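Local coordinates for invasion-associated protein B (Bartonella henselae, PDB 3DTD) that is of unknown molecular function but belongs to the IalB family and is probably associated with the invasion of host cells by this bacterium, at residues S73-V78 against G110-I115; G30-N35 against N153-A158; V84-R89 against A134-A139; L90-G95 against K119-A124. One frame throughout, in Å; residues are numbered along the deposited sequence.

Contact 1: S73-V78 against G110-I115; sequences SGNLTV and GCIVPI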
loop_
_atom_site.group_PDB
_atom_site.type_symbol
_atom_site.label_atom_id
_atom_site.label_comp_id
_atom_site.label_asym_id
_atom_site.label_seq_id
_atom_site.Cartn_x
_atom_site.Cartn_y
_atom_site.Cartn_z
ATOM N N SER C 73 36.192 16.284 22.460
ATOM C CA SER C 73 36.411 15.520 21.229
ATOM C C SER C 73 35.125 14.882 20.695
ATOM O O SER C 73 34.135 14.774 21.410
ATOM C CB SER C 73 37.491 14.448 21.437
ATOM O OG SER C 73 37.000 13.351 22.193
ATOM N N GLY C 74 35.152 14.460 19.435
ATOM C CA GLY C 74 34.033 13.734 18.849
ATOM C C GLY C 74 34.107 13.623 17.342
ATOM O O GLY C 74 35.187 13.453 16.774
ATOM N N ASN C 75 32.951 13.731 16.693
ATOM C CA ASN C 75 32.857 13.534 15.250
ATOM C C ASN C 75 32.024 14.570 14.518
ATOM O O ASN C 75 30.973 15.001 14.994
ATOM C CB ASN C 75 32.323 12.131 14.932
ATOM C CG ASN C 75 33.321 11.037 15.268
ATOM O OD1 ASN C 75 34.435 11.008 14.740
ATOM N ND2 ASN C 75 32.926 10.130 16.151
ATOM N N LEU C 76 32.512 14.945 13.344
ATOM C CA LEU C 76 31.789 15.782 12.415
ATOM C C LEU C 76 31.353 14.914 11.235
ATOM O O LEU C 76 32.155 14.166 10.685
ATOM C CB LEU C 76 32.695 16.927 11.952
ATOM C CG LEU C 76 32.252 17.909 10.869
ATOM C CD1 LEU C 76 31.172 18.839 11.376
ATOM C CD2 LEU C 76 33.453 18.704 10.391
ATOM N N THR C 77 30.077 14.995 10.871
ATOM C CA THR C 77 29.557 14.288 9.705
ATOM C C THR C 77 29.388 15.286 8.564
ATOM O O THR C 77 28.700 16.287 8.716
ATOM C CB THR C 77 28.216 13.582 10.005
ATOM O OG1 THR C 77 28.351 12.764 11.175
ATOM C CG2 THR C 77 27.790 12.705 8.834
ATOM N N VAL C 78 30.046 15.014 7.438
ATOM C CA VAL C 78 30.011 15.888 6.257
ATOM C C VAL C 78 29.345 15.137 5.085
ATOM O O VAL C 78 29.171 13.919 5.170
ATOM C CB VAL C 78 31.443 16.438 5.885
ATOM C CG1 VAL C 78 32.027 17.281 7.023
ATOM C CG2 VAL C 78 32.397 15.325 5.489
ATOM N N GLY C 110 26.868 9.586 6.057
ATOM C CA GLY C 110 27.790 10.549 5.451
ATOM C C GLY C 110 29.228 10.254 5.837
ATOM O O GLY C 110 29.530 9.179 6.363
ATOM N N CYS C 111 30.114 11.216 5.588
ATOM C CA CYS C 111 31.540 11.044 5.855
ATOM C C CYS C 111 31.966 11.590 7.218
ATOM O O CYS C 111 31.656 12.726 7.570
ATOM C CB CYS C 111 32.365 11.653 4.724
ATOM S SG CYS C 111 32.149 10.752 3.185
ATOM N N ILE C 112 32.686 10.765 7.971
ATOM C CA ILE C 112 33.005 11.049 9.365
ATOM C C ILE C 112 34.384 11.693 9.519
ATOM O O ILE C 112 35.394 11.147 9.066
ATOM C CB ILE C 112 32.893 9.768 10.248
ATOM C CG1 ILE C 112 31.556 9.040 10.015
ATOM C CG2 ILE C 112 33.107 10.089 11.728
ATOM C CD1 ILE C 112 30.286 9.849 10.330
ATOM N N VAL C 113 34.396 12.865 10.154
ATOM C CA VAL C 113 35.605 13.638 10.419
ATOM C C VAL C 113 35.823 13.715 11.937
ATOM O O VAL C 113 35.064 14.387 12.634
ATOM C CB VAL C 113 35.488 15.077 9.841
ATOM C CG1 VAL C 113 36.774 15.857 10.057
ATOM C CG2 VAL C 113 35.134 15.053 8.363
ATOM N N PRO C 114 36.842 13.007 12.459
ATOM C CA PRO C 114 37.166 13.099 13.885
ATOM C C PRO C 114 37.744 14.465 14.243
ATOM O O PRO C 114 38.544 15.020 13.487
ATOM C CB PRO C 114 38.237 12.016 14.085
ATOM C CG PRO C 114 38.219 11.192 12.859
ATOM C CD PRO C 114 37.742 12.075 11.759
ATOM N N ILE C 115 37.329 14.989 15.389
ATOM C CA ILE C 115 37.735 16.316 15.833
ATOM C C ILE C 115 38.162 16.283 17.294
ATOM O O ILE C 115 37.542 15.612 18.114
ATOM C CB ILE C 115 36.608 17.360 15.628
ATOM C CG1 ILE C 115 35.234 16.714 15.851
ATOM C CG2 ILE C 115 36.690 17.939 14.224
ATOM C CD1 ILE C 115 34.124 17.654 16.227
#
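I115, L76 and V78 bury the most surface where strand 73-78 runs antiparallel to strand 110-115. I115 lays CG1 over the peptide of G74, 3.4 Å from G74 O, and its CD1 reaches on to the backbone of N75. The branch gets there because chi1 (35°) sets CG1 between the backbone N and the carbonyl carbon. The same two residues, G74 and I115, exchange a pair of backbone hydrogen bonds. L76 and V113 run alongside each other, with L76 CB 4.0 Å from V113 CB; between their backbones V113 N donates to L76 O at 2.6 Å and L76 N returns a bond to V113 O. V78 crosses V113 at about a right angle and rests CG2 on C111 CB at 3.8 Å; C111 is tied to C106 by a disulfide. On the other face, N75 OD1 touches I112 CG2 (3.4 Å) and I112 CD1 comes up beside T77 OG1. L76, V78, V113 and I115, all at hydrogen-bonded positions, face V88, L90, L133 and M135 of a second sheet; the whole is an antiparallel beta ladder in a two-sheet core, consistent with the E-set clan.

Contact 2: G30-N35 against N153-A158; sequences GLWSIN and NGFSNA
W32 on strand 32-35 packs against the first turn of helix 155-168, a strand-to-helix contact in which the C-terminal helix starts beside the second strand of the large antiparallel sheet. The aromatic contact is a T-shaped (edge-to-face) stack. F155 turns the edge of its ring to one face of the W32 six-membered ring, with the centroids 5.3 Å apart and the planes at 87°. F155 CD1 does the touching, 3.7 Å from W32 CZ2 and offset toward the rim of the indole. F155 CG stands anti to the backbone N (chi1 -173°), which lays this side chain alongside that of W32. The indole N-H is engaged elsewhere: W32 NE1 donates to Q151 O, which helps fix the rotation of the ring.

The backbones approach most nearly at G30 and G154, CA to CA 4.2 Å, and the polar contact lies beside them. L31 N donates to N153 O at 2.9 Å, from a position tilted 30° from the carbonyl plane. The same oxygen lies in the plane of the indole at its edge, 3.4 Å from W32 CD1. G154 is the N-cap residue, and its O accepts A158 N in the first turn of the helix.

Aliphatic packing completes the contact one turn along. A158 CB touches both W32 CB and I34 CD1, and I34 also leans on L162 and L165 farther down the helix. The end of I34 meets the helix backbone as well, I34 CD1 lying 3.3 Å from A158 O.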
loop_
_atom_site.group_PDB
_atom_site.type_symbol
_atom_site.label_atom_id
_atom_site.label_comp_id
_atom_site.label_asym_id
_atom_site.label_seq_id
_atom_site.Cartn_x
_atom_site.Cartn_y
_atom_site.Cartn_z
ATOM N N GLY C 30 19.831 26.361 23.413
ATOM C CA GLY C 30 19.871 27.120 22.177
ATOM C C GLY C 30 19.593 26.198 21.012
ATOM O O GLY C 30 18.507 25.629 20.907
ATOM N N LEU C 31 20.595 26.035 20.156
ATOM C CA LEU C 31 20.494 25.156 18.998
ATOM C C LEU C 31 21.134 23.792 19.268
ATOM O O LEU C 31 21.079 22.895 18.431
ATOM C CB LEU C 31 21.114 25.818 17.766
ATOM C CG LEU C 31 20.436 27.075 17.208
ATOM C CD1 LEU C 31 21.266 27.681 16.099
ATOM C CD2 LEU C 31 19.024 26.790 16.709
ATOM N N TRP C 32 21.716 23.633 20.451
ATOM C CA TRP C 32 22.432 22.408 20.798
ATOM C C TRP C 32 21.613 21.473 21.676
ATOM O O TRP C 32 20.819 21.921 22.504
ATOM C CB TRP C 32 23.783 22.743 21.436
ATOM C CG TRP C 32 24.788 23.147 20.418
ATOM C CD1 TRP C 32 24.883 24.357 19.795
ATOM C CD2 TRP C 32 25.829 22.326 19.869
ATOM N NE1 TRP C 32 25.922 24.346 18.896
ATOM C CE2 TRP C 32 26.522 23.112 18.922
ATOM C CE3 TRP C 32 26.244 21.003 20.085
ATOM C CZ2 TRP C 32 27.612 22.621 18.195
ATOM C CZ3 TRP C 32 27.327 20.516 19.365
ATOM C CH2 TRP C 32 27.999 21.326 18.430
ATOM N N SER C 33 21.804 20.172 21.462
ATOM C CA SER C 33 21.091 19.133 22.207
ATOM C C SER C 33 22.038 18.274 23.044
ATOM O O SER C 33 23.202 18.100 22.694
ATOM C CB SER C 33 20.291 18.239 21.257
ATOM O OG SER C 33 19.342 18.984 20.514
ATOM N N ILE C 34 21.523 17.746 24.155
ATOM C CA ILE C 34 22.275 16.840 25.021
ATOM C C ILE C 34 21.491 15.554 25.299
ATOM O O ILE C 34 20.331 15.593 25.721
ATOM C CB ILE C 34 22.707 17.517 26.360
ATOM C CG1 ILE C 34 23.761 18.591 26.095
ATOM C CG2 ILE C 34 23.273 16.491 27.357
ATOM C CD1 ILE C 34 24.047 19.461 27.273
ATOM N N ASN C 35 22.140 14.421 25.038
ATOM C CA ASN C 35 21.604 13.111 25.372
ATOM C C ASN C 35 22.621 12.304 26.164
ATOM O O ASN C 35 23.816 12.352 25.882
ATOM C CB ASN C 35 21.187 12.359 24.109
ATOM C CG ASN C 35 19.903 12.896 23.507
ATOM O OD1 ASN C 35 19.927 13.680 22.561
ATOM N ND2 ASN C 35 18.770 12.477 24.062
ATOM N N ASN C 153 25.213 28.778 18.544
ATOM C CA ASN C 153 24.290 29.317 19.547
ATOM C C ASN C 153 23.848 28.244 20.541
ATOM O O ASN C 153 23.153 27.292 20.181
ATOM C CB ASN C 153 23.073 29.984 18.898
ATOM C CG ASN C 153 22.160 30.648 19.918
ATOM O OD1 ASN C 153 21.156 30.075 20.337
ATOM N ND2 ASN C 153 22.523 31.852 20.341
ATOM N N GLY C 154 24.291 28.398 21.785
ATOM C CA GLY C 154 23.990 27.443 22.837
ATOM C C GLY C 154 25.131 26.500 23.176
ATOM O O GLY C 154 24.983 25.666 24.067
ATOM N N PHE C 155 26.260 26.632 22.473
ATOM C CA PHE C 155 27.433 25.770 22.684
ATOM C C PHE C 155 27.970 25.886 24.103
ATOM O O PHE C 155 28.213 24.874 24.762
ATOM C CB PHE C 155 28.551 26.087 21.676
ATOM C CG PHE C 155 29.717 25.123 21.719
ATOM C CD1 PHE C 155 29.802 24.082 20.798
ATOM C CD2 PHE C 155 30.742 25.270 22.660
ATOM C CE1 PHE C 155 30.874 23.185 20.827
ATOM C CE2 PHE C 155 31.809 24.379 22.705
ATOM C CZ PHE C 155 31.876 23.335 21.785
ATOM N N SER C 156 28.166 27.123 24.555
ATOM C CA SER C 156 28.730 27.404 25.875
ATOM C C SER C 156 27.851 26.834 26.993
ATOM O O SER C 156 28.353 26.154 27.890
ATOM C CB SER C 156 28.954 28.914 26.049
ATOM O OG SER C 156 30.060 29.195 26.882
ATOM N N ASN C 157 26.545 27.077 26.908
ATOM C CA ASN C 157 25.595 26.580 27.908
ATOM C C ASN C 157 25.426 25.064 27.918
ATOM O O ASN C 157 25.246 24.469 28.984
ATOM C CB ASN C 157 24.232 27.256 27.755
ATOM C CG ASN C 157 24.216 28.674 28.297
ATOM O OD1 ASN C 157 24.980 29.025 29.199
ATOM N ND2 ASN C 157 23.331 29.498 27.754
ATOM N N ALA C 158 25.490 24.450 26.737
ATOM C CA ALA C 158 25.471 22.994 26.621
ATOM C C ALA C 158 26.757 22.362 27.167
ATOM O O ALA C 158 26.708 21.315 27.809
ATOM C CB ALA C 158 25.214 22.558 25.184
#

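Contact 3: V84-R89 against A134-A139; sequences VSKPVR and AMTIAA
R89 and A134 form an antiparallel hydrogen-bonded pair, beyond which the segments draw apart until K86 and T136 stand 6.4 Å from each other, CA to CA. R89 N donates to A134 O at 2.8 Å, almost straight at 177°, and A134 N donates to R89 O with a more bent approach of 149°. Both donors lie in the plane of the carbonyl they meet. V88 CA adds a C-H contact to A134 O, which therefore faces two neighbouring residues.

Beside this pair R89 CB rests on A134 CB at 3.8 Å. The rest of the arginine extends away with CG anti to the backbone N (chi1 -178°), and its NH1 is hydrogen-bonded to Q91. On the other face V88 and M135 run alongside each other, V88 CG2 being 4.2 Å from M135 CB. These residues belong to the two central strands of the smaller, four-stranded antiparallel sheet, flanked by strands 98-101 and 144-151.

Past the last bridge, water takes over the pairing. One water accepts T136 N at 2.7 Å and lies within bonding distance of K86 O, to which it may donate; a second donates to P87 O at 2.6 Å and is hydrogen-bonded to T136 OG1. The K86 side chain crosses T136 at a slant, its aliphatic part passing the hydroxyl with K86 CD 3.5 Å from T136 OG1. Bends at chi3 and chi4 then lead the ammonium end away. Farther out, V84 packs against V84 of a neighbouring subunit.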
loop_
_atom_site.group_PDB
_atom_site.type_symbol
_atom_site.label_atom_id
_atom_site.label_comp_id
_atom_site.label_asym_id
_atom_site.label_seq_id
_atom_site.Cartn_x
_atom_site.Cartn_y
_atom_site.Cartn_z
ATOM N N VAL C 84 38.542 12.963 -0.296
ATOM C CA VAL C 84 39.012 12.364 0.942
ATOM C C VAL C 84 40.509 12.593 1.213
ATOM O O VAL C 84 40.947 12.601 2.374
ATOM C CB VAL C 84 38.613 10.856 0.917
ATOM C CG1 VAL C 84 39.792 9.918 1.098
ATOM C CG2 VAL C 84 37.436 10.582 1.856
ATOM N N SER C 85 41.264 12.811 0.136
ATOM C CA SER C 85 42.712 12.993 0.216
ATOM C C SER C 85 43.097 14.406 0.656
ATOM O O SER C 85 44.193 14.628 1.175
ATOM C CB SER C 85 43.376 12.644 -1.122
ATOM O OG SER C 85 42.810 13.378 -2.196
ATOM N N LYS C 86 42.188 15.355 0.450
ATOM C CA LYS C 86 42.397 16.744 0.848
ATOM C C LYS C 86 41.711 17.020 2.193
ATOM O O LYS C 86 40.687 16.397 2.498
ATOM C CB LYS C 86 41.908 17.691 -0.255
ATOM C CG LYS C 86 42.808 17.682 -1.491
ATOM C CD LYS C 86 42.588 18.897 -2.381
ATOM C CE LYS C 86 43.494 20.062 -1.994
ATOM N NZ LYS C 86 44.926 19.795 -2.325
ATOM N N PRO C 87 42.279 17.937 3.011
ATOM C CA PRO C 87 41.799 18.091 4.388
ATOM C C PRO C 87 40.467 18.827 4.546
ATOM O O PRO C 87 39.997 19.496 3.618
ATOM C CB PRO C 87 42.922 18.895 5.066
ATOM C CG PRO C 87 44.028 19.001 4.066
ATOM C CD PRO C 87 43.387 18.867 2.735
ATOM N N VAL C 88 39.866 18.669 5.722
ATOM C CA VAL C 88 38.698 19.435 6.131
ATOM C C VAL C 88 39.176 20.484 7.133
ATOM O O VAL C 88 39.747 20.151 8.175
ATOM C CB VAL C 88 37.592 18.531 6.751
ATOM C CG1 VAL C 88 36.438 19.370 7.306
ATOM C CG2 VAL C 88 37.070 17.529 5.720
ATOM N N ARG C 89 38.953 21.749 6.792
ATOM C CA ARG C 89 39.399 22.884 7.593
ATOM C C ARG C 89 38.256 23.405 8.468
ATOM O O ARG C 89 37.154 23.653 7.982
ATOM C CB ARG C 89 39.926 23.983 6.664
ATOM C CG ARG C 89 40.481 25.227 7.346
ATOM C CD ARG C 89 40.925 26.239 6.300
ATOM N NE ARG C 89 41.469 27.458 6.892
ATOM C CZ ARG C 89 40.784 28.587 7.060
ATOM N NH1 ARG C 89 39.511 28.667 6.684
ATOM N NH2 ARG C 89 41.375 29.644 7.606
ATOM N N ALA C 134 35.581 24.072 5.567
ATOM C CA ALA C 134 36.160 24.180 4.227
ATOM C C ALA C 134 36.708 22.829 3.772
ATOM O O ALA C 134 37.508 22.203 4.474
ATOM C CB ALA C 134 37.256 25.241 4.201
ATOM N N MET C 135 36.265 22.380 2.600
ATOM C CA MET C 135 36.699 21.092 2.044
ATOM C C MET C 135 36.752 21.119 0.515
ATOM O O MET C 135 36.414 22.126 -0.106
ATOM C CB MET C 135 35.820 19.941 2.566
ATOM C CG MET C 135 34.331 20.077 2.276
ATOM S SD MET C 135 33.291 19.178 3.448
ATOM C CE MET C 135 33.236 20.320 4.820
ATOM N N THR C 136 37.190 20.012 -0.081
ATOM C CA THR C 136 37.320 19.897 -1.530
ATOM C C THR C 136 36.349 18.837 -2.062
ATOM O O THR C 136 36.245 17.746 -1.506
ATOM C CB THR C 136 38.776 19.535 -1.926
ATOM O OG1 THR C 136 39.693 20.375 -1.212
ATOM C CG2 THR C 136 38.999 19.713 -3.416
ATOM N N ILE C 137 35.635 19.175 -3.130
ATOM C CA ILE C 137 34.733 18.238 -3.798
ATOM C C ILE C 137 35.523 17.327 -4.743
ATOM O O ILE C 137 36.371 17.801 -5.502
ATOM C CB ILE C 137 33.616 18.992 -4.577
ATOM C CG1 ILE C 137 32.877 19.964 -3.648
ATOM C CG2 ILE C 137 32.625 18.015 -5.217
ATOM C CD1 ILE C 137 31.930 20.918 -4.356
ATOM N N ALA C 138 35.262 16.022 -4.669
ATOM C CA ALA C 138 35.841 15.059 -5.606
ATOM C C ALA C 138 35.069 15.099 -6.920
ATOM O O ALA C 138 34.137 14.325 -7.147
ATOM C CB ALA C 138 35.845 13.665 -5.023
ATOM N N ALA C 139 35.474 16.034 -7.771
ATOM C CA ALA C 139 34.826 16.308 -9.040
ATOM C C ALA C 139 35.913 16.816 -9.986
ATOM O O ALA C 139 36.985 17.213 -9.510
ATOM C CB ALA C 139 33.737 17.360 -8.845
HETATM O O HOH W 1 38.171 17.848 1.135
HETATM O O HOH W 2 40.103 21.133 1.554
#

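Contact 4: L90-G95 against K119-A124; sequences LQVDEG and KNYVAA
V92 and Y121 make the close part of this contact between strand 90-92 and helix 119-124, their side chains overlapping head to tail. V92 CG2 lies 3.6 Å from Y121 CE1 and 3.9 Å from A124 CB. The other branch, CG1, stands anti to the backbone N (chi1 -167°) and touches the helix backbone, V92 CG1 being 3.3 Å from A124 O. The phenol reaches past V92 to the strand, where Y121 OH donates a weak hydrogen bond to L90 O at 3.0 Å; this oxygen lies near the ring plane at its edge. L90 CB touches the same hydroxyl from the strand side.

The loose side begins after V92, where the strand turns away from the helix in a type II' turn from V92 to G95. Exposed E94 and G95 make no contact with the helix segment. Q91 turns back to hold the turn, Q91 NE2 bonding G95 O at 2.9 Å within the amide plane. On the helix, K119, N120 and A123 are likewise exposed. The helix follows strand 110-117 and covers the end of strand 88-92, with Y121 touching I99 of strand 98-101, L131 of strand 130-136 and the ring of F117.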
loop_
_atom_site.group_PDB
_atom_site.type_symbol
_atom_site.label_atom_id
_atom_site.label_comp_id
_atom_site.label_asym_id
_atom_site.label_seq_id
_atom_site.Cartn_x
_atom_site.Cartn_y
_atom_site.Cartn_z
ATOM N N LEU C 90 38.535 23.554 9.760
ATOM C CA LEU C 90 37.569 24.070 10.728
ATOM C C LEU C 90 38.034 25.412 11.283
ATOM O O LEU C 90 39.160 25.532 11.768
ATOM C CB LEU C 90 37.372 23.075 11.878
ATOM C CG LEU C 90 36.444 21.868 11.689
ATOM C CD1 LEU C 90 37.134 20.720 10.968
ATOM C CD2 LEU C 90 35.940 21.401 13.037
ATOM N N GLN C 91 37.164 26.415 11.218
ATOM C CA GLN C 91 37.492 27.759 11.682
ATOM C C GLN C 91 36.320 28.394 12.424
ATOM O O GLN C 91 35.202 28.426 11.915
ATOM C CB GLN C 91 37.911 28.642 10.500
ATOM C CG GLN C 91 38.434 30.021 10.894
ATOM C CD GLN C 91 38.705 30.921 9.701
ATOM O OE1 GLN C 91 38.162 30.722 8.611
ATOM N NE2 GLN C 91 39.543 31.927 9.907
ATOM N N VAL C 92 36.581 28.899 13.626
ATOM C CA VAL C 92 35.567 29.650 14.358
ATOM C C VAL C 92 35.486 31.054 13.771
ATOM O O VAL C 92 36.392 31.876 13.961
ATOM C CB VAL C 92 35.840 29.726 15.874
ATOM C CG1 VAL C 92 34.608 30.230 16.594
ATOM C CG2 VAL C 92 36.251 28.377 16.419
ATOM N N ASP C 93 34.392 31.294 13.046
ATOM C CA ASP C 93 34.128 32.544 12.330
ATOM C C ASP C 93 35.283 32.947 11.408
ATOM O O ASP C 93 35.597 32.220 10.466
ATOM C CB ASP C 93 33.720 33.666 13.300
ATOM C CG ASP C 93 32.451 33.340 14.074
ATOM O OD1 ASP C 93 31.416 33.021 13.444
ATOM O OD2 ASP C 93 32.488 33.408 15.317
ATOM N N GLU C 94 35.920 34.080 11.695
ATOM C CA GLU C 94 37.003 34.599 10.854
ATOM C C GLU C 94 38.312 34.782 11.618
ATOM O O GLU C 94 39.244 35.416 11.121
ATOM C CB GLU C 94 36.583 35.917 10.191
ATOM C CG GLU C 94 35.524 35.765 9.104
ATOM C CD GLU C 94 35.106 37.094 8.490
ATOM O OE1 GLU C 94 35.988 37.863 8.047
ATOM O OE2 GLU C 94 33.886 37.364 8.442
ATOM N N GLY C 95 38.384 34.206 12.816
ATOM C CA GLY C 95 39.547 34.353 13.687
ATOM C C GLY C 95 40.651 33.331 13.474
ATOM O O GLY C 95 40.652 32.589 12.492
ATOM N N LYS C 119 41.992 23.532 24.787
ATOM C CA LYS C 119 41.419 24.555 25.681
ATOM C C LYS C 119 41.168 25.897 24.993
ATOM O O LYS C 119 40.149 26.545 25.242
ATOM C CB LYS C 119 42.319 24.782 26.905
ATOM C CG LYS C 119 42.810 23.519 27.613
ATOM C CD LYS C 119 41.773 22.940 28.567
ATOM C CE LYS C 119 42.313 21.697 29.265
ATOM N NZ LYS C 119 41.303 21.060 30.158
ATOM N N ASN C 120 42.100 26.299 24.130
ATOM C CA ASN C 120 42.010 27.561 23.404
ATOM C C ASN C 120 40.943 27.550 22.314
ATOM O O ASN C 120 40.276 28.562 22.089
ATOM C CB ASN C 120 43.373 27.938 22.808
ATOM C CG ASN C 120 44.495 27.923 23.841
ATOM O OD1 ASN C 120 45.576 27.390 23.588
ATOM N ND2 ASN C 120 44.238 28.502 25.013
ATOM N N TYR C 121 40.784 26.408 21.649
ATOM C CA TYR C 121 39.774 26.259 20.602
ATOM C C TYR C 121 38.374 26.167 21.204
ATOM O O TYR C 121 37.419 26.701 20.643
ATOM C CB TYR C 121 40.061 25.038 19.724
ATOM C CG TYR C 121 39.505 25.157 18.319
ATOM C CD1 TYR C 121 38.154 24.931 18.056
ATOM C CD2 TYR C 121 40.328 25.498 17.252
ATOM C CE1 TYR C 121 37.641 25.037 16.779
ATOM C CE2 TYR C 121 39.819 25.604 15.967
ATOM C CZ TYR C 121 38.477 25.378 15.740
ATOM O OH TYR C 121 37.967 25.481 14.476
ATOM N N VAL C 122 38.271 25.484 22.343
ATOM C CA VAL C 122 37.038 25.413 23.132
ATOM C C VAL C 122 36.558 26.814 23.529
ATOM O O VAL C 122 35.388 27.136 23.347
ATOM C CB VAL C 122 37.217 24.500 24.385
ATOM C CG1 VAL C 122 36.082 24.686 25.374
ATOM C CG2 VAL C 122 37.320 23.036 23.976
ATOM N N ALA C 123 37.479 27.642 24.025
ATOM C CA ALA C 123 37.199 29.042 24.368
ATOM C C ALA C 123 36.713 29.880 23.175
ATOM O O ALA C 123 35.862 30.756 23.338
ATOM C CB ALA C 123 38.425 29.686 25.015
ATOM N N ALA C 124 37.252 29.599 21.989
ATOM C CA ALA C 124 36.837 30.262 20.752
ATOM C C ALA C 124 35.439 29.832 20.329
ATOM O O ALA C 124 34.658 30.652 19.852
ATOM C CB ALA C 124 37.841 29.991 19.635
#

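How the contacts relate
Contact 4 is the most buried of the four; contact 1, nearest the chain centre, has no exposed residue among those that touch, whereas contact 2 has an exposed rim at G30 and N153, and contact 3 lies farthest out, about 17 Å from the chain centre to its own. Contacts 3 and 4 share strand 88-92: the first pairs it within the small sheet, the second packs a helix against its far end. Contact 1 lies in the large sheet and meets both through apolar side chains. Contact 2 joins the same large sheet to the C-terminal helix, its centre 28 Å from that of contact 3. Backbone ladders dominate contact 1, rings contacts 2 and 4, and bridging waters the frayed end of contact 3.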